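Local atomic coordinates of amidohydrolase (Mycoplasma synoviae, PDB entry 3OVG), a protein that hydrolyses 1,4-lactones, notably D-xylono-1,4-lactone 5-phosphate and L-arabino-1,4-lactone 5-phosphate, to the corresponding hydroxyacids with the help of two zinc ions. Residues P184-T189 with K211-H216; S215-N220 with V235-D240. All coordinates share one frame; numbering follows the deposited sequence.

Contact 1 (P184-T189 with K211-H216); sequences PILVHT and KIQISH. With ZN (zinc ion), chain H.
The imidazoles of His188 and His216 meet obliquely, their planes 76° apart, with one zinc ion between them; the His188 ring also meets His102 edge-to-face. The His216 ring has the CB of its own neighbour Ser215 over the centre of one face, while at its edge lie His188 ND1 and the carbonyl oxygen of Thr189, the latter 3.2 Å from His216 CD2. His188 CG stands anti to the backbone N (chi1 152°), a torsion that swings the ring toward His216 and turns ND1 to the metal. His188 ND1 and His216 NE2 each bind the zinc ion at 2.4 Å; they come close to one another as co-ligands and share no hydrogen bond. A water and the carbamate of Lys155 complete this site. His188 lies near the C-terminal end of strand 185-190 and His216 just beyond that of the adjacent parallel strand 212-215; helix 195-205 joins the two strands as a beta-alpha-beta unit of the TIM barrel, where phosphotriesterase-family enzymes place their metal ligands. Behind the metal, Ile185 N, Gln213 N, Val187 N and Ser215 N pair in turn with Lys211 O, Ile185 O, Gln213 O and Val187 O. Thr189 grips Ser215 O twice: OG1 donates at 2.9 Å and the backbone N adds a weak bond. The torsion that sets Thr189 OG1 between backbone N and carbonyl carbon (chi1 62°) turns CG2 to Ile214, and the two CG2 methyls are pressed to 3.4 Å. On the sheet face that carries His188, the two methyls of Leu186 both touch the Ser215 hydroxyl, CD1 lying 3.5 Å from OG, an oxygen whose hydrogen bond goes to the zinc ligand His26. Gln213 NE2 reaches Thr270. Ile185, Val187 and Ile212 pack instead on helix 195-205.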
loop_
_atom_site.group_PDB
_atom_site.type_symbol
_atom_site.label_atom_id
_atom_site.label_comp_id
_atom_site.label_asym_id
_atom_site.label_seq_id
_atom_site.Cartn_x
_atom_site.Cartn_y
_atom_site.Cartn_z
ATOM N N PRO A 184 -7.319 33.806 -22.759
ATOM C CA PRO A 184 -8.332 33.010 -22.064
ATOM C C PRO A 184 -7.763 32.269 -20.852
ATOM O O PRO A 184 -6.535 32.208 -20.643
ATOM C CB PRO A 184 -8.812 32.002 -23.120
ATOM C CG PRO A 184 -7.956 32.176 -24.326
ATOM C CD PRO A 184 -6.986 33.296 -24.102
ATOM N N ILE A 185 -8.682 31.739 -20.048
ATOM C CA ILE A 185 -8.387 31.061 -18.796
ATOM C C ILE A 185 -9.178 29.768 -18.850
ATOM O O ILE A 185 -10.346 29.777 -19.265
ATOM C CB ILE A 185 -8.896 31.917 -17.587
ATOM C CG1 ILE A 185 -8.099 33.230 -17.453
ATOM C CG2 ILE A 185 -8.875 31.140 -16.300
ATOM C CD1 ILE A 185 -8.668 34.180 -16.433
ATOM N N LEU A 186 -8.562 28.653 -18.476
ATOM C CA LEU A 186 -9.358 27.467 -18.148
ATOM C C LEU A 186 -8.961 26.912 -16.775
ATOM O O LEU A 186 -7.764 26.729 -16.479
ATOM C CB LEU A 186 -9.253 26.394 -19.235
ATOM C CG LEU A 186 -10.053 25.084 -18.987
ATOM C CD1 LEU A 186 -10.618 24.454 -20.283
ATOM C CD2 LEU A 186 -9.212 24.044 -18.228
ATOM N N VAL A 187 -9.949 26.672 -15.930
ATOM C CA VAL A 187 -9.700 26.112 -14.592
ATOM C C VAL A 187 -10.174 24.657 -14.415
ATOM O O VAL A 187 -11.325 24.338 -14.720
ATOM C CB VAL A 187 -10.292 26.992 -13.487
ATOM C CG1 VAL A 187 -9.822 26.493 -12.085
ATOM C CG2 VAL A 187 -9.837 28.463 -13.676
ATOM N N HIS A 188 -9.263 23.780 -13.953
ATOM C CA HIS A 188 -9.571 22.400 -13.542
ATOM C C HIS A 188 -10.232 22.439 -12.170
ATOM O O HIS A 188 -9.622 22.925 -11.218
ATOM C CB HIS A 188 -8.266 21.550 -13.475
ATOM C CG HIS A 188 -8.309 20.413 -12.483
ATOM N ND1 HIS A 188 -8.292 19.082 -12.861
ATOM C CD2 HIS A 188 -8.365 20.405 -11.126
ATOM C CE1 HIS A 188 -8.344 18.309 -11.791
ATOM N NE2 HIS A 188 -8.379 19.089 -10.720
ATOM N N THR A 189 -11.469 21.958 -12.035
ATOM C CA THR A 189 -12.016 21.745 -10.694
ATOM C C THR A 189 -11.908 20.253 -10.398
ATOM O O THR A 189 -11.833 19.447 -11.333
ATOM C CB THR A 189 -13.472 22.213 -10.563
ATOM O OG1 THR A 189 -14.301 21.457 -11.450
ATOM C CG2 THR A 189 -13.581 23.707 -10.902
ATOM N N LYS A 211 -13.858 35.246 -20.807
ATOM C CA LYS A 211 -12.587 34.566 -21.120
ATOM C C LYS A 211 -12.376 33.282 -20.297
ATOM O O LYS A 211 -11.326 32.602 -20.419
ATOM C CB LYS A 211 -11.407 35.493 -20.835
ATOM C CG LYS A 211 -11.300 36.736 -21.691
ATOM C CD LYS A 211 -11.052 36.403 -23.173
ATOM C CE LYS A 211 -12.380 36.261 -23.950
ATOM N NZ LYS A 211 -12.191 36.557 -25.390
ATOM N N ILE A 212 -13.369 32.943 -19.479
ATOM C CA ILE A 212 -13.204 31.904 -18.472
ATOM C C ILE A 212 -13.947 30.631 -18.813
ATOM O O ILE A 212 -15.179 30.631 -18.953
ATOM C CB ILE A 212 -13.722 32.370 -17.079
ATOM C CG1 ILE A 212 -13.047 33.681 -16.641
ATOM C CG2 ILE A 212 -13.645 31.204 -16.022
ATOM C CD1 ILE A 212 -13.463 34.126 -15.228
ATOM N N GLN A 213 -13.197 29.541 -18.909
ATOM C CA GLN A 213 -13.801 28.212 -18.877
ATOM C C GLN A 213 -13.504 27.474 -17.571
ATOM O O GLN A 213 -12.377 27.567 -17.003
ATOM C CB GLN A 213 -13.263 27.364 -20.017
ATOM C CG GLN A 213 -13.832 27.700 -21.385
ATOM C CD GLN A 213 -13.122 26.922 -22.469
ATOM O OE1 GLN A 213 -12.029 27.314 -22.901
ATOM N NE2 GLN A 213 -13.736 25.815 -22.923
ATOM N N ILE A 214 -14.506 26.732 -17.099
ATOM C CA ILE A 214 -14.316 25.885 -15.943
ATOM C C ILE A 214 -14.543 24.415 -16.308
ATOM O O ILE A 214 -15.631 24.040 -16.742
ATOM C CB ILE A 214 -15.208 26.293 -14.758
ATOM C CG1 ILE A 214 -14.933 27.748 -14.358
ATOM C CG2 ILE A 214 -14.917 25.375 -13.555
ATOM C CD1 ILE A 214 -15.653 28.152 -13.082
ATOM N N SER A 215 -13.519 23.584 -16.117
ATOM C CA SER A 215 -13.569 22.183 -16.569
ATOM C C SER A 215 -14.050 21.225 -15.474
ATOM O O SER A 215 -13.972 21.551 -14.280
ATOM C CB SER A 215 -12.176 21.732 -17.064
ATOM O OG SER A 215 -12.075 21.814 -18.477
ATOM N N HIS A 216 -14.503 20.046 -15.914
ATOM C CA HIS A 216 -14.882 18.886 -15.080
ATOM C C HIS A 216 -16.189 18.964 -14.275
ATOM O O HIS A 216 -16.408 18.148 -13.375
ATOM C CB HIS A 216 -13.757 18.447 -14.161
ATOM C CG HIS A 216 -12.428 18.429 -14.823
ATOM N ND1 HIS A 216 -12.220 17.852 -16.058
ATOM C CD2 HIS A 216 -11.231 18.923 -14.431
ATOM C CE1 HIS A 216 -10.962 18.018 -16.414
ATOM N NE2 HIS A 216 -10.337 18.656 -15.440
HETATM ZN ZN ZN H . -7.979 18.390 -15.172
HETATM O O HOH W 1 -8.043 16.368 -16.607
#

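Contact 2 (S215-N220 with V235-D240); sequences SHLNKN and VTLCFD. With ZN (zinc ion), chain H; PO4 (phosphate ion), chain I.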
loop_
_atom_site.group_PDB
_atom_site.type_symbol
_atom_site.label_atom_id
_atom_site.label_comp_id
_atom_site.label_asym_id
_atom_site.label_seq_id
_atom_site.Cartn_x
_atom_site.Cartn_y
_atom_site.Cartn_z
ATOM N N SER A 215 -13.519 23.584 -16.117
ATOM C CA SER A 215 -13.569 22.183 -16.569
ATOM C C SER A 215 -14.050 21.225 -15.474
ATOM O O SER A 215 -13.972 21.551 -14.280
ATOM C CB SER A 215 -12.176 21.732 -17.064
ATOM O OG SER A 215 -12.075 21.814 -18.477
ATOM N N HIS A 216 -14.503 20.046 -15.914
ATOM C CA HIS A 216 -14.882 18.886 -15.080
ATOM C C HIS A 216 -16.189 18.964 -14.275
ATOM O O HIS A 216 -16.408 18.148 -13.375
ATOM C CB HIS A 216 -13.757 18.447 -14.161
ATOM C CG HIS A 216 -12.428 18.429 -14.823
ATOM N ND1 HIS A 216 -12.220 17.852 -16.058
ATOM C CD2 HIS A 216 -11.231 18.923 -14.431
ATOM C CE1 HIS A 216 -10.962 18.018 -16.414
ATOM N NE2 HIS A 216 -10.337 18.656 -15.440
ATOM N N LEU A 217 -17.078 19.879 -14.625
ATOM C CA LEU A 217 -18.318 19.942 -13.885
ATOM C C LEU A 217 -19.096 18.644 -14.125
ATOM O O LEU A 217 -19.972 18.303 -13.344
ATOM C CB LEU A 217 -19.163 21.147 -14.306
ATOM C CG LEU A 217 -18.876 22.461 -13.566
ATOM C CD1 LEU A 217 -19.309 22.334 -12.092
ATOM C CD2 LEU A 217 -17.427 22.873 -13.703
ATOM N N ASN A 218 -18.781 17.938 -15.211
ATOM C CA ASN A 218 -19.415 16.640 -15.483
ATOM C C ASN A 218 -19.262 15.623 -14.337
ATOM O O ASN A 218 -20.044 14.656 -14.231
ATOM C CB ASN A 218 -18.867 16.063 -16.791
ATOM C CG ASN A 218 -17.365 16.206 -16.878
ATOM O OD1 ASN A 218 -16.853 17.304 -17.129
ATOM N ND2 ASN A 218 -16.635 15.097 -16.622
ATOM N N LYS A 219 -18.271 15.834 -13.480
ATOM C CA LYS A 219 -18.064 14.979 -12.287
ATOM C C LYS A 219 -18.880 15.393 -11.036
ATOM O O LYS A 219 -18.794 14.762 -9.979
ATOM C CB LYS A 219 -16.561 14.906 -11.974
ATOM C CG LYS A 219 -15.823 14.029 -12.987
ATOM C CD LYS A 219 -14.314 14.113 -12.872
ATOM C CE LYS A 219 -13.657 13.256 -13.976
ATOM N NZ LYS A 219 -12.168 13.262 -13.860
ATOM N N ASN A 220 -19.668 16.449 -11.159
ATOM C CA ASN A 220 -20.591 16.879 -10.121
ATOM C C ASN A 220 -21.910 17.111 -10.863
ATOM O O ASN A 220 -22.241 18.244 -11.153
ATOM C CB ASN A 220 -20.084 18.189 -9.493
ATOM C CG ASN A 220 -21.002 18.737 -8.386
ATOM O OD1 ASN A 220 -21.964 18.096 -8.001
ATOM N ND2 ASN A 220 -20.702 19.966 -7.891
ATOM N N VAL A 235 -19.688 32.570 -16.732
ATOM C CA VAL A 235 -18.541 31.810 -17.227
ATOM C C VAL A 235 -19.053 30.693 -18.127
ATOM O O VAL A 235 -20.259 30.551 -18.325
ATOM C CB VAL A 235 -17.645 31.246 -16.095
ATOM C CG1 VAL A 235 -17.039 32.390 -15.260
ATOM C CG2 VAL A 235 -18.415 30.255 -15.222
ATOM N N THR A 236 -18.133 29.930 -18.704
ATOM C CA THR A 236 -18.480 28.816 -19.602
ATOM C C THR A 236 -17.998 27.512 -18.941
ATOM O O THR A 236 -16.882 27.442 -18.370
ATOM C CB THR A 236 -17.837 29.034 -21.002
ATOM O OG1 THR A 236 -18.375 30.220 -21.586
ATOM C CG2 THR A 236 -18.026 27.833 -21.957
ATOM N N LEU A 237 -18.867 26.511 -18.962
ATOM C CA LEU A 237 -18.551 25.187 -18.434
ATOM C C LEU A 237 -17.972 24.345 -19.565
ATOM O O LEU A 237 -18.627 24.149 -20.572
ATOM C CB LEU A 237 -19.819 24.511 -17.839
ATOM C CG LEU A 237 -20.561 25.351 -16.783
ATOM C CD1 LEU A 237 -21.769 24.643 -16.143
ATOM C CD2 LEU A 237 -19.569 25.868 -15.703
ATOM N N CYS A 238 -16.725 23.898 -19.417
ATOM C CA CYS A 238 -16.111 22.971 -20.365
ATOM C C CYS A 238 -16.312 21.550 -19.871
ATOM O O CYS A 238 -15.661 21.116 -18.946
ATOM C CB CYS A 238 -14.612 23.244 -20.549
ATOM S SG CYS A 238 -13.839 22.118 -21.763
ATOM N N PHE A 239 -17.227 20.811 -20.486
ATOM C CA PHE A 239 -17.457 19.446 -20.057
ATOM C C PHE A 239 -16.518 18.472 -20.714
ATOM O O PHE A 239 -16.350 18.502 -21.935
ATOM C CB PHE A 239 -18.897 19.014 -20.396
ATOM C CG PHE A 239 -19.921 19.704 -19.585
ATOM C CD1 PHE A 239 -20.052 19.415 -18.227
ATOM C CD2 PHE A 239 -20.761 20.653 -20.158
ATOM C CE1 PHE A 239 -21.023 20.049 -17.457
ATOM C CE2 PHE A 239 -21.725 21.295 -19.386
ATOM C CZ PHE A 239 -21.848 20.992 -18.036
ATOM N N ASP A 240 -15.962 17.553 -19.931
ATOM C CA ASP A 240 -15.554 16.287 -20.530
ATOM C C ASP A 240 -16.545 15.239 -19.994
ATOM O O ASP A 240 -17.636 15.616 -19.558
ATOM C CB ASP A 240 -14.107 15.976 -20.195
ATOM C CG ASP A 240 -13.898 15.839 -18.716
ATOM O OD1 ASP A 240 -13.717 14.692 -18.270
ATOM O OD2 ASP A 240 -13.921 16.870 -18.002
HETATM ZN ZN ZN H . -7.979 18.390 -15.172
HETATM P P PO4 I . -9.164 9.797 -14.729
HETATM O O1 PO4 I . -8.098 10.517 -15.575
HETATM O O2 PO4 I . -8.554 8.614 -13.937
HETATM O O3 PO4 I . -9.767 10.816 -13.756
HETATM O O4 PO4 I . -10.277 9.333 -15.665
HETATM O O HOH W 2 -12.824 19.531 -19.659
HETATM O O HOH W 3 -17.155 21.512 -16.834
HETATM O O HOH W 1 -8.043 16.368 -16.607
#
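Asp240 holds His216 from the side remote from zinc: His216 ND1 donates to Asp240 OD2 at 2.8 Å with an N-H...O angle of 161°. The oxygen lies near the ring plane but is approached on its syn side from 34° out of the carboxylate plane, ring and carboxylate being nearly perpendicular. Asn218 crosses Asp240 at about a right angle. Its CG stands between the backbone N and the carbonyl carbon (chi1 44°), bringing OD1 within 3.0 Å of Asp240 N; the donor stands above the amide carbonyl plane, away from a lone pair. One residue earlier, Leu217 lays CB 3.8 Å from Phe239 CE1 and sets CG against Leu237 CD2 at 4.1 Å, an apolar patch closed by helices 223-233 and 250-262. The edge of the Phe239 ring also faces Asn218 N. Where Ser215 and Cys238 pair as the last parallel bridge, the strand passes into the 3-10 turn 217-219, and a water there accepts from Leu217 N and gives a weak bond to Cys238 O. Lys219 NZ bonds weakly to a phosphate ion, probably from the crystallisation liquor, that the substrate-binding residues Lys246 and Tyr247 also hold. With ND1 donating to Asp240, the rotation of the His216 ring is probably fixed from both sides, by the second-shell carboxylate and by the zinc ion on NE2.

How the contacts relate
Both contacts are buried and join neighbouring strands of one parallel sheet, with 212-215 between 185-190 and 236-239; Ser215 and His216 belong to both. Contact 1, nearer the centre of the chain, is a regular strand pairing rich in backbone hydrogen bonds that ends in direct metal coordination. Contact 2 has a single bridge and then turns into loop, so side-chain bonds, water and apolar packing replace the backbone pattern, and it reaches out to the phosphate ion. The sheet itself continues from one to the other, probably through Ile214 N to Thr236 O and Cys238 N to Ile214 O. Contact 1 thus supplies two first-shell ligands of one zinc ion, contact 2 the carboxylate behind one of them.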